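Hypothetical protein TM0486 (Thermotoga maritima, PDB 1VK8) probably binds thiamin and takes part in the cell's response to oxidative conditions. Local coordinates at residues C[14-19]-C[89-94]. Sequence-based numbering, arbitrary orientation.
Sequences PKVTVS and IDYKAG
The Y91 ring meets V16 obliquely: the methyl CG1 of V16 approaches CD2 of Y91 at 3.8 Å. F62 of the same chain adds an edge-to-face contact, while F83 of the second subunit, whose strand extends the sheet beyond I89 and Y91, lies against the ring with its plane at about 15°. Ring and valine sit near the start of strand 16-24 and the end of strand 82-92, antiparallel neighbours in the four-stranded sheet of a ferredoxin-like βαββαβ fold. The one hydrogen bond between the two segments runs from D90 N to T17 O, 2.9 Å long with an angle of 162° at the hydrogen, and the same carbonyl receives a CA-H contact from I89. Next in register, V18 and I89 form a non-hydrogen-bonded pair with side chains side by side on the helix-covered face, where helix 62-76 packs on both. V18 CG1 stands anti to the backbone N (chi1 -178°), and CG2 lies beside that N, 3.9 Å from I89 CG1; I89 CG2 comes within 4.4 Å of V16 CB. Replacing I89 by alanine removes both branches and is likely to leave a gap between V18, V16 and M66 of helix 62-76. On the other face the D90 carboxylate forms salt bridges with K101 and with R82 of the second subunit, and K101 NZ also hydrogen-bonds to T17 OG1. That hydroxyl oxygen lies alongside the aspartate, with T17 OG1 3.4 Å from D90 CB.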
loop_
_atom_site.group_PDB
_atom_site.type_symbol
_atom_site.label_atom_id
_atom_site.label_comp_id
_atom_site.label_asym_id
_atom_site.label_seq_id
_atom_site.Cartn_x
_atom_site.Cartn_y
_atom_site.Cartn_z
ATOM N N PRO C 14 -20.521 2.594 14.438
ATOM C CA PRO C 14 -19.808 2.478 13.143
ATOM C C PRO C 14 -18.411 1.826 13.266
ATOM O O PRO C 14 -17.582 2.270 14.059
ATOM C CB PRO C 14 -19.662 3.938 12.676
ATOM C CG PRO C 14 -20.545 4.761 13.572
ATOM C CD PRO C 14 -20.669 4.000 14.857
ATOM N N LYS C 15 -18.161 0.798 12.458
ATOM C CA LYS C 15 -16.886 0.141 12.406
ATOM C C LYS C 15 -16.165 0.521 11.128
ATOM O O LYS C 15 -16.763 0.998 10.172
ATOM C CB LYS C 15 -17.073 -1.378 12.456
ATOM C CG LYS C 15 -17.461 -1.889 13.823
ATOM C CD LYS C 15 -17.887 -3.349 13.818
ATOM C CE LYS C 15 -18.027 -3.860 15.280
ATOM N NZ LYS C 15 -19.092 -4.920 15.494
ATOM N N VAL C 16 -14.862 0.326 11.133
ATOM C CA VAL C 16 -14.062 0.394 9.923
ATOM C C VAL C 16 -13.384 -0.964 9.765
ATOM O O VAL C 16 -13.395 -1.751 10.684
ATOM C CB VAL C 16 -12.965 1.512 9.992
ATOM C CG1 VAL C 16 -13.590 2.892 10.029
ATOM C CG2 VAL C 16 -12.027 1.333 11.191
ATOM N N THR C 17 -12.782 -1.212 8.605
ATOM C CA THR C 17 -11.838 -2.309 8.456
ATOM C C THR C 17 -10.469 -1.703 8.251
ATOM O O THR C 17 -10.323 -0.652 7.612
ATOM C CB THR C 17 -12.203 -3.282 7.286
ATOM O OG1 THR C 17 -12.035 -2.630 6.013
ATOM C CG2 THR C 17 -13.656 -3.696 7.321
ATOM N N VAL C 18 -9.473 -2.360 8.824
ATOM C CA VAL C 18 -8.084 -1.938 8.761
ATOM C C VAL C 18 -7.248 -3.172 8.500
ATOM O O VAL C 18 -7.210 -4.105 9.315
ATOM C CB VAL C 18 -7.621 -1.284 10.092
ATOM C CG1 VAL C 18 -6.190 -0.804 9.998
ATOM C CG2 VAL C 18 -8.577 -0.098 10.449
ATOM N N SER C 19 -6.584 -3.183 7.351
ATOM C CA SER C 19 -5.666 -4.240 7.009
ATOM C C SER C 19 -4.276 -3.790 7.350
ATOM O O SER C 19 -3.877 -2.678 7.035
ATOM C CB SER C 19 -5.826 -4.582 5.527
ATOM O OG SER C 19 -7.175 -4.973 5.303
ATOM N N ILE C 89 -6.997 1.479 5.565
ATOM C CA ILE C 89 -8.245 1.703 6.308
ATOM C C ILE C 89 -9.375 1.980 5.328
ATOM O O ILE C 89 -9.245 2.852 4.495
ATOM C CB ILE C 89 -8.095 2.907 7.258
ATOM C CG1 ILE C 89 -6.931 2.693 8.235
ATOM C CG2 ILE C 89 -9.428 3.191 8.003
ATOM C CD1 ILE C 89 -6.292 3.953 8.623
ATOM N N ASP C 90 -10.477 1.233 5.421
ATOM C CA ASP C 90 -11.666 1.530 4.647
ATOM C C ASP C 90 -12.600 2.273 5.602
ATOM O O ASP C 90 -13.107 1.713 6.565
ATOM C CB ASP C 90 -12.329 0.239 4.147
ATOM C CG ASP C 90 -13.456 0.508 3.153
ATOM O OD1 ASP C 90 -13.725 1.679 2.829
ATOM O OD2 ASP C 90 -14.129 -0.408 2.665
ATOM N N TYR C 91 -12.761 3.558 5.363
ATOM C CA TYR C 91 -13.486 4.417 6.268
ATOM C C TYR C 91 -14.813 4.762 5.632
ATOM O O TYR C 91 -14.853 5.289 4.564
ATOM C CB TYR C 91 -12.689 5.689 6.524
ATOM C CG TYR C 91 -13.230 6.516 7.664
ATOM C CD1 TYR C 91 -14.313 7.356 7.474
ATOM C CD2 TYR C 91 -12.643 6.456 8.935
ATOM C CE1 TYR C 91 -14.823 8.109 8.520
ATOM C CE2 TYR C 91 -13.159 7.196 9.987
ATOM C CZ TYR C 91 -14.233 8.026 9.770
ATOM O OH TYR C 91 -14.738 8.800 10.790
ATOM N N LYS C 92 -15.899 4.454 6.291
ATOM C CA LYS C 92 -17.219 4.741 5.741
ATOM C C LYS C 92 -18.095 5.330 6.839
ATOM O O LYS C 92 -18.240 4.757 7.902
ATOM C CB LYS C 92 -17.868 3.466 5.180
ATOM C CG LYS C 92 -19.186 3.741 4.458
ATOM C CD LYS C 92 -19.873 2.490 3.982
ATOM C CE LYS C 92 -21.270 2.807 3.430
ATOM N NZ LYS C 92 -21.856 1.607 2.827
ATOM N N ALA C 93 -18.706 6.474 6.567
ATOM C CA ALA C 93 -19.634 7.062 7.525
ATOM C C ALA C 93 -20.758 6.075 7.753
ATOM O O ALA C 93 -21.350 5.567 6.802
ATOM C CB ALA C 93 -20.178 8.380 7.013
ATOM N N GLY C 94 -21.048 5.783 9.014
ATOM C CA GLY C 94 -22.133 4.854 9.339
ATOM C C GLY C 94 -21.631 3.411 9.482
ATOM O O GLY C 94 -22.357 2.552 9.954
#